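Long-range contacts in sarcosine oxidase (Pyrococcus horikoshii, PDB 1Y56), which probably acts as the beta subunit of an L-proline dehydrogenase, an FAD-dependent oxidoreductase that also carries FMN: residues V126-I131 / R235-P240; I229-K234 / N297-R302; F245-A250 / V284-T289. All coordinates share one frame; numbering follows the deposited sequence.

Contact 1. Residues V126-I131 / R235-P240; sequences VPLLDI and RGTINP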
# COMPACT_ATOMS: atom_id res chain seq x y z
N VAL B 126 1.03 -3.01 -64.43
CA VAL B 126 0.50 -1.94 -63.53
C VAL B 126 -0.39 -0.87 -64.22
O VAL B 126 0.00 0.29 -64.35
CB VAL B 126 1.63 -1.19 -62.73
CG1 VAL B 126 1.06 -0.59 -61.46
CG2 VAL B 126 2.78 -2.11 -62.39
N PRO B 127 -1.60 -1.26 -64.66
CA PRO B 127 -2.49 -0.30 -65.31
C PRO B 127 -2.81 0.96 -64.52
O PRO B 127 -3.08 1.99 -65.13
CB PRO B 127 -3.76 -1.12 -65.57
CG PRO B 127 -3.29 -2.53 -65.60
CD PRO B 127 -2.20 -2.61 -64.60
N LEU B 128 -2.78 0.90 -63.19
CA LEU B 128 -3.16 2.05 -62.32
C LEU B 128 -2.07 3.11 -62.09
O LEU B 128 -2.31 4.12 -61.42
CB LEU B 128 -3.68 1.57 -60.97
CG LEU B 128 -5.03 0.88 -60.92
CD1 LEU B 128 -5.34 0.49 -59.49
CD2 LEU B 128 -6.09 1.80 -61.45
N LEU B 129 -0.88 2.85 -62.64
CA LEU B 129 0.22 3.80 -62.62
C LEU B 129 -0.18 5.13 -63.26
O LEU B 129 -0.73 5.14 -64.36
CB LEU B 129 1.36 3.22 -63.43
CG LEU B 129 2.76 3.28 -62.85
CD1 LEU B 129 2.75 2.95 -61.38
CD2 LEU B 129 3.62 2.29 -63.62
N ASP B 130 0.07 6.25 -62.57
CA ASP B 130 -0.09 7.56 -63.20
C ASP B 130 1.13 7.82 -64.06
O ASP B 130 2.26 7.87 -63.55
CB ASP B 130 -0.25 8.68 -62.18
CG ASP B 130 -0.35 10.07 -62.83
OD1 ASP B 130 -0.47 11.06 -62.08
OD2 ASP B 130 -0.32 10.18 -64.08
N ILE B 131 0.91 7.99 -65.35
CA ILE B 131 2.03 7.98 -66.29
C ILE B 131 2.47 9.38 -66.70
O ILE B 131 3.48 9.55 -67.36
CB ILE B 131 1.76 6.98 -67.47
CG1 ILE B 131 2.93 6.02 -67.58
CG2 ILE B 131 1.39 7.64 -68.81
CD1 ILE B 131 3.28 5.37 -66.25
N ARG B 235 -6.68 -9.42 -56.54
CA ARG B 235 -5.42 -10.08 -56.93
C ARG B 235 -4.82 -9.50 -58.20
O ARG B 235 -5.54 -9.11 -59.11
CB ARG B 235 -5.65 -11.58 -57.13
CG ARG B 235 -6.68 -11.94 -58.27
CD ARG B 235 -8.00 -12.62 -57.76
NE ARG B 235 -8.98 -11.72 -57.14
CZ ARG B 235 -9.19 -11.59 -55.81
NH1 ARG B 235 -8.47 -12.30 -54.94
NH2 ARG B 235 -10.11 -10.74 -55.37
N GLY B 236 -3.50 -9.42 -58.26
CA GLY B 236 -2.81 -8.95 -59.47
C GLY B 236 -3.07 -7.51 -59.91
O GLY B 236 -2.83 -7.17 -61.06
N THR B 237 -3.55 -6.67 -59.00
CA THR B 237 -3.68 -5.25 -59.29
C THR B 237 -2.31 -4.59 -59.40
O THR B 237 -2.06 -3.86 -60.35
CB THR B 237 -4.58 -4.54 -58.26
OG1 THR B 237 -5.92 -5.01 -58.39
CG2 THR B 237 -4.56 -3.02 -58.45
N ILE B 238 -1.42 -4.83 -58.43
CA ILE B 238 -0.04 -4.34 -58.54
C ILE B 238 0.93 -5.51 -58.43
O ILE B 238 1.22 -5.98 -57.33
CB ILE B 238 0.34 -3.29 -57.47
CG1 ILE B 238 -0.76 -2.24 -57.28
CG2 ILE B 238 1.67 -2.63 -57.84
CD1 ILE B 238 -0.49 -1.28 -56.13
N ASN B 239 1.45 -5.96 -59.56
CA ASN B 239 2.28 -7.17 -59.55
C ASN B 239 3.75 -6.97 -59.29
O ASN B 239 4.29 -7.59 -58.39
CB ASN B 239 2.01 -8.01 -60.78
CG ASN B 239 0.62 -8.57 -60.77
OD1 ASN B 239 -0.19 -8.23 -61.62
ND2 ASN B 239 0.31 -9.40 -59.77
N PRO B 240 4.42 -6.10 -60.06
CA PRO B 240 5.84 -5.93 -59.77
C PRO B 240 6.05 -5.02 -58.56
O PRO B 240 5.11 -4.35 -58.10
CB PRO B 240 6.35 -5.22 -61.02
CG PRO B 240 5.18 -4.42 -61.50
CD PRO B 240 3.95 -5.21 -61.15
O HOH W 1 -2.52 -1.36 -61.76
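The ring of P240 turns its CG and CD atoms to V126, whose CG2 comes against that side of the pyrrolidine, 3.4 Å from P240 CG. The ring of P127 comes in with CD, 4.4 Å from the carbonyl O of T237. V126 uses both of its branches. With CG1 anti to the backbone N (chi1 -155°), CG2 is left to meet P240, while CG1 lies 4.2 Å from I238 CG2. Farther along, L128 CD1 meets T237 CG2 at 3.7 Å, methyl against methyl. These pairs join two loops. V126-I131 follows helix 119-124 and opens with a type I beta turn from V126 to L129, closed by L129 N on V126 O at 3.2 Å. R235-P240 leads into strand 241-244 of the eight-stranded mixed sheet. No direct hydrogen bond links the two segments. A water bridges them instead: it accepts from L128 N at 2.7 Å and donates to T237 O at 2.9 Å. The hydroxyl of T237 is held within its own loop by the carbonyl of K234, and I238 N is bonded to Q254. V126 also packs on L88 of strand 87-91. L128 and T237 also pack on side chains of a neighbouring chain of another protein.

Contact 2. Residues I229-K234 / N297-R302; sequences ITQPIK and NLLILR. With FMN (flavin mononucleotide), chain E.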
# COMPACT_ATOMS: atom_id res chain seq x y z
N ILE B 229 0.74 -1.06 -44.66
CA ILE B 229 -0.06 -2.05 -45.37
C ILE B 229 -1.47 -1.47 -45.56
O ILE B 229 -2.04 -0.89 -44.63
CB ILE B 229 -0.10 -3.43 -44.64
CG1 ILE B 229 -0.82 -4.48 -45.48
CG2 ILE B 229 -0.75 -3.33 -43.24
CD1 ILE B 229 -0.11 -4.82 -46.73
N THR B 230 -2.02 -1.61 -46.75
CA THR B 230 -3.39 -1.17 -46.98
C THR B 230 -4.35 -2.35 -46.86
O THR B 230 -3.93 -3.48 -46.60
CB THR B 230 -3.56 -0.51 -48.35
OG1 THR B 230 -3.85 -1.51 -49.33
CG2 THR B 230 -2.31 0.23 -48.76
N GLN B 231 -5.64 -2.07 -47.03
CA GLN B 231 -6.66 -3.11 -47.09
C GLN B 231 -6.45 -3.95 -48.34
O GLN B 231 -5.90 -3.45 -49.31
CB GLN B 231 -8.03 -2.47 -47.12
CG GLN B 231 -8.26 -1.62 -48.33
CD GLN B 231 -9.69 -1.16 -48.43
OE1 GLN B 231 -10.00 0.02 -48.24
NE2 GLN B 231 -10.58 -2.10 -48.73
N PRO B 232 -6.89 -5.22 -48.33
CA PRO B 232 -6.71 -6.08 -49.50
C PRO B 232 -7.56 -5.63 -50.69
O PRO B 232 -8.62 -5.04 -50.52
CB PRO B 232 -7.17 -7.45 -49.01
CG PRO B 232 -7.19 -7.36 -47.53
CD PRO B 232 -7.55 -5.95 -47.23
N ILE B 233 -7.07 -5.96 -51.87
CA ILE B 233 -7.54 -5.43 -53.15
C ILE B 233 -7.52 -6.62 -54.11
O ILE B 233 -6.86 -7.62 -53.85
CB ILE B 233 -6.61 -4.22 -53.57
CG1 ILE B 233 -7.17 -2.93 -52.99
CG2 ILE B 233 -6.40 -4.05 -55.07
CD1 ILE B 233 -8.67 -2.92 -52.95
N LYS B 234 -8.26 -6.53 -55.21
CA LYS B 234 -8.25 -7.58 -56.22
C LYS B 234 -6.84 -8.09 -56.53
O LYS B 234 -5.92 -7.30 -56.74
CB LYS B 234 -8.91 -7.07 -57.50
CG LYS B 234 -9.81 -8.10 -58.18
CD LYS B 234 -11.04 -7.44 -58.86
CE LYS B 234 -10.68 -6.76 -60.21
NZ LYS B 234 -10.10 -7.75 -61.20
N ASN B 297 -8.20 6.22 -52.36
CA ASN B 297 -9.47 5.66 -51.86
C ASN B 297 -9.28 4.44 -50.94
O ASN B 297 -10.24 3.88 -50.42
CB ASN B 297 -10.41 5.28 -53.02
CG ASN B 297 -10.40 6.31 -54.16
OD1 ASN B 297 -10.23 7.52 -53.96
ND2 ASN B 297 -10.59 5.80 -55.39
N LEU B 298 -8.03 4.05 -50.73
CA LEU B 298 -7.72 2.87 -49.94
C LEU B 298 -7.41 3.12 -48.46
O LEU B 298 -6.60 3.98 -48.11
CB LEU B 298 -6.58 2.10 -50.60
CG LEU B 298 -6.94 0.97 -51.57
CD1 LEU B 298 -8.34 1.10 -52.16
CD2 LEU B 298 -5.89 0.91 -52.65
N LEU B 299 -8.07 2.34 -47.60
CA LEU B 299 -7.82 2.34 -46.17
C LEU B 299 -6.40 1.87 -45.81
O LEU B 299 -5.95 0.82 -46.31
CB LEU B 299 -8.83 1.42 -45.50
CG LEU B 299 -10.11 1.93 -44.82
CD1 LEU B 299 -10.37 3.40 -45.03
CD2 LEU B 299 -11.28 1.09 -45.28
N ILE B 300 -5.71 2.64 -44.97
CA ILE B 300 -4.48 2.15 -44.32
C ILE B 300 -4.89 1.38 -43.08
O ILE B 300 -5.71 1.86 -42.31
CB ILE B 300 -3.56 3.29 -43.90
CG1 ILE B 300 -2.96 3.97 -45.12
CG2 ILE B 300 -2.43 2.76 -43.04
CD1 ILE B 300 -2.43 5.35 -44.83
N LEU B 301 -4.34 0.18 -42.89
CA LEU B 301 -4.72 -0.67 -41.76
C LEU B 301 -3.77 -0.59 -40.59
O LEU B 301 -4.20 -0.46 -39.45
CB LEU B 301 -4.86 -2.13 -42.19
CG LEU B 301 -6.02 -2.46 -43.12
CD1 LEU B 301 -6.07 -3.95 -43.39
CD2 LEU B 301 -7.35 -1.97 -42.57
N ARG B 302 -2.47 -0.68 -40.88
CA ARG B 302 -1.42 -0.70 -39.88
C ARG B 302 -0.12 -0.18 -40.50
O ARG B 302 0.03 -0.14 -41.72
CB ARG B 302 -1.23 -2.13 -39.33
CG ARG B 302 0.05 -2.37 -38.49
CD ARG B 302 0.13 -3.80 -37.89
NE ARG B 302 -0.65 -3.88 -36.66
CZ ARG B 302 -0.16 -4.09 -35.44
NH1 ARG B 302 -0.99 -4.12 -34.40
NH2 ARG B 302 1.14 -4.30 -35.25
N1 FMN E . -0.24 -6.12 -40.50
C2 FMN E . -1.59 -6.09 -40.66
O2 FMN E . -2.31 -5.56 -39.78
N3 FMN E . -2.16 -6.62 -41.76
C4 FMN E . -1.41 -7.19 -42.71
O4 FMN E . -1.95 -7.68 -43.72
C4A FMN E . -0.01 -7.24 -42.57
N5 FMN E . 0.78 -7.81 -43.51
C5A FMN E . 2.13 -7.87 -43.39
C6 FMN E . 2.89 -8.47 -44.40
C7 FMN E . 4.28 -8.54 -44.30
C7M FMN E . 5.05 -9.21 -45.43
C8 FMN E . 4.91 -8.00 -43.17
C8M FMN E . 6.38 -8.03 -43.01
C9 FMN E . 4.15 -7.40 -42.17
C9A FMN E . 2.76 -7.32 -42.27
N10 FMN E . 1.95 -6.72 -41.26
C10 FMN E . 0.55 -6.68 -41.42
C1' FMN E . 2.54 -6.12 -40.08
C2' FMN E . 2.75 -7.12 -38.97
O2' FMN E . 1.78 -6.83 -37.95
C3' FMN E . 4.23 -6.97 -38.56
O3' FMN E . 4.82 -8.24 -38.20
C4' FMN E . 4.37 -6.01 -37.42
O4' FMN E . 3.49 -5.18 -37.23
C5' FMN E . 5.59 -6.09 -36.52
O5' FMN E . 5.14 -6.22 -35.18
P FMN E . 4.87 -4.92 -34.26
O1P FMN E . 6.26 -4.45 -33.91
O2P FMN E . 4.05 -5.45 -33.12
O3P FMN E . 4.12 -3.93 -35.11
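The backbones of I229 and R302 form an antiparallel hydrogen-bonded pair: L301 N gives to I229 O at 3.1 Å, almost straight at 171°, and I229 N gives to R302 O at 3.2 Å. A beta bulge follows, shifting the register by one residue, and T230 faces I300 as a non-hydrogen-bonded pair. Past the bulge, Q231 grips L299 twice. Q231 N donates to L299 O at 3.0 Å. Its side-chain OE1 accepts L299 N at 3.1 Å, in the carbonyl plane and on a lone pair. Q231 CG sits between the backbone N and carbonyl carbon (chi1 62°), and the extended chain beyond it brings OE1 to L299 N. Strand 221-230 thus pairs with 299-310, the outermost strand of the eight-stranded sheet within this chain. L299 and I300 also pair with a strand of another chain. R302 and I229 belong to the FMN pocket. R302 NH2 donates to FMN O4' at 3.2 Å and lies 3.0 Å from the phosphate O3P, near the guanidinium plane at its edge. NE and NH1 are held by another chain. I229 CG1 lies 3.8 Å from FMN O4. Farther out, I233 CG1 packs on L298 CD2 at 4.1 Å. The guanidinium probably offsets part of the phosphate charge, while its bonds to the other chain help fix it beside the cofactor.

Contact 3. Residues F245-A250 / V284-T289; sequences FKYGHA and VSYYFT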
# COMPACT_ATOMS: atom_id res chain seq x y z
N PHE B 245 12.32 6.68 -57.16
CA PHE B 245 13.36 7.44 -56.49
C PHE B 245 12.90 8.89 -56.32
O PHE B 245 13.02 9.45 -55.23
CB PHE B 245 14.68 7.41 -57.26
CG PHE B 245 15.55 6.22 -56.94
CD1 PHE B 245 16.35 5.64 -57.93
CD2 PHE B 245 15.59 5.67 -55.66
CE1 PHE B 245 17.17 4.54 -57.64
CE2 PHE B 245 16.42 4.56 -55.37
CZ PHE B 245 17.20 4.00 -56.36
N LYS B 246 12.35 9.48 -57.37
CA LYS B 246 11.94 10.87 -57.30
C LYS B 246 10.95 11.12 -56.17
O LYS B 246 11.09 12.08 -55.43
CB LYS B 246 11.39 11.36 -58.64
CG LYS B 246 10.56 12.63 -58.55
CD LYS B 246 10.15 13.13 -59.93
CE LYS B 246 8.99 14.13 -59.87
NZ LYS B 246 9.46 15.49 -59.48
N TYR B 247 9.96 10.25 -56.01
CA TYR B 247 8.99 10.44 -54.92
C TYR B 247 9.37 9.70 -53.62
O TYR B 247 8.67 8.82 -53.16
CB TYR B 247 7.56 10.10 -55.38
CG TYR B 247 6.98 11.11 -56.35
CD1 TYR B 247 6.61 10.73 -57.65
CD2 TYR B 247 6.82 12.45 -55.98
CE1 TYR B 247 6.08 11.67 -58.55
CE2 TYR B 247 6.29 13.39 -56.87
CZ TYR B 247 5.93 12.99 -58.15
OH TYR B 247 5.42 13.92 -59.01
N GLY B 248 10.58 9.96 -53.13
CA GLY B 248 10.95 9.77 -51.73
C GLY B 248 11.47 8.33 -51.54
O GLY B 248 11.28 7.73 -50.47
N HIS B 249 12.13 7.79 -52.56
CA HIS B 249 12.54 6.38 -52.56
C HIS B 249 11.38 5.45 -52.16
O HIS B 249 11.56 4.48 -51.43
CB HIS B 249 13.77 6.15 -51.66
CG HIS B 249 14.94 7.03 -52.01
ND1 HIS B 249 15.03 7.72 -53.21
CD2 HIS B 249 16.08 7.31 -51.33
CE1 HIS B 249 16.16 8.41 -53.24
NE2 HIS B 249 16.81 8.17 -52.11
N ALA B 250 10.19 5.78 -52.65
CA ALA B 250 9.03 4.93 -52.45
C ALA B 250 9.24 3.61 -53.15
O ALA B 250 9.75 3.54 -54.27
CB ALA B 250 7.80 5.60 -52.99
N VAL B 284 4.47 8.67 -46.51
CA VAL B 284 4.12 7.53 -47.35
C VAL B 284 2.80 7.76 -48.11
O VAL B 284 2.69 7.44 -49.29
CB VAL B 284 4.08 6.19 -46.57
CG1 VAL B 284 2.82 6.07 -45.74
CG2 VAL B 284 4.19 5.05 -47.53
N SER B 285 1.82 8.34 -47.43
CA SER B 285 0.56 8.65 -48.07
C SER B 285 0.73 9.63 -49.24
O SER B 285 0.11 9.49 -50.28
CB SER B 285 -0.41 9.21 -47.05
OG SER B 285 -0.58 8.30 -45.97
N TYR B 286 1.59 10.63 -49.05
CA TYR B 286 1.82 11.62 -50.08
C TYR B 286 2.51 10.97 -51.28
O TYR B 286 2.09 11.17 -52.43
CB TYR B 286 2.64 12.79 -49.54
CG TYR B 286 3.11 13.70 -50.64
CD1 TYR B 286 4.38 13.55 -51.16
CD2 TYR B 286 2.27 14.67 -51.19
CE1 TYR B 286 4.82 14.34 -52.20
CE2 TYR B 286 2.70 15.49 -52.23
CZ TYR B 286 3.99 15.31 -52.73
OH TYR B 286 4.46 16.07 -53.76
N TYR B 287 3.56 10.20 -51.02
CA TYR B 287 4.36 9.62 -52.10
C TYR B 287 3.61 8.59 -52.92
O TYR B 287 3.63 8.65 -54.14
CB TYR B 287 5.66 9.06 -51.57
CG TYR B 287 6.58 10.15 -51.12
CD1 TYR B 287 6.84 11.23 -51.96
CD2 TYR B 287 7.19 10.12 -49.87
CE1 TYR B 287 7.68 12.25 -51.57
CE2 TYR B 287 8.04 11.14 -49.46
CZ TYR B 287 8.28 12.20 -50.32
OH TYR B 287 9.12 13.23 -49.96
N PHE B 288 2.94 7.65 -52.24
CA PHE B 288 2.22 6.56 -52.88
C PHE B 288 1.16 7.10 -53.82
O PHE B 288 1.03 6.64 -54.96
CB PHE B 288 1.58 5.67 -51.82
CG PHE B 288 2.50 4.62 -51.25
CD1 PHE B 288 3.88 4.74 -51.36
CD2 PHE B 288 1.98 3.51 -50.59
CE1 PHE B 288 4.73 3.75 -50.83
CE2 PHE B 288 2.83 2.54 -50.04
CZ PHE B 288 4.20 2.66 -50.16
N THR B 289 0.41 8.10 -53.35
CA THR B 289 -0.74 8.62 -54.07
C THR B 289 -0.34 9.50 -55.25
O THR B 289 -1.16 9.78 -56.14
CB THR B 289 -1.70 9.38 -53.14
OG1 THR B 289 -1.01 10.47 -52.52
CG2 THR B 289 -2.25 8.44 -52.07
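The ring of Y287 lies against the backbone of Y247 and G248. G248 CA stands over its centre in a CH-pi contact, 3.9 Å from the centroid and 13° off the ring normal. The carbonyl O of Y247 is over the same face, nearer the root of the ring, 3.2 Å from Y287 CG. Y247 CB adds a contact with Y287 CD1 at 3.7 Å. CG of Y287 is anti to the carbonyl carbon (chi1 -69°), which sends the ring out from helix 278-291 to the loop. A lysine in place of Y287 has no ring, and would probably leave G248 CA without its CH-pi partner and the Y247 carbonyl less covered. Beside the ring, A250 CB touches Y287 CB at 4.3 Å and meets the edge of the F288 ring at CE1, 4.2 Å away. One face of F288 is covered by V284 CG2. The loop is shaped by an inverse gamma turn centred on Y247 and by the positive phi of G248, and F245 O accepts from both G248 N and H249 N. It links the antiparallel strands 241-244 and 250-253. The hydroxyl of Y247 is bonded to E133, while Y286 makes a cation-pi contact with a basic side chain of another chain. No hydrogen bond crosses between the two segments, so the join rests on apolar packing and the CH-pi contact, with the Y247 carbonyl also over the ring.

In the fold
All three contacts lie around the eight-stranded mixed sheet, on the same side of the chain's centre, with centres about 15 to 16 Å apart. Contacts 1 and 2 cross along the chain, and their segments adjoin at K234 and R235, after strand 221-230. Contact 3 comes after contact 1 closes and is nested within the loop closed by contact 2. Contacts 2 and 3 touch where I300 CD1 packs on S285 OG at 3.7 Å, joining strand 299-310 to the preceding helix 278-291. Contacts 1 and 3 do not touch. Only contact 2 holds FMN-pocket residues; contact 1 joins two loops, and contact 3 sets the turn between strands 241-244 and 250-253 against helix 278-291.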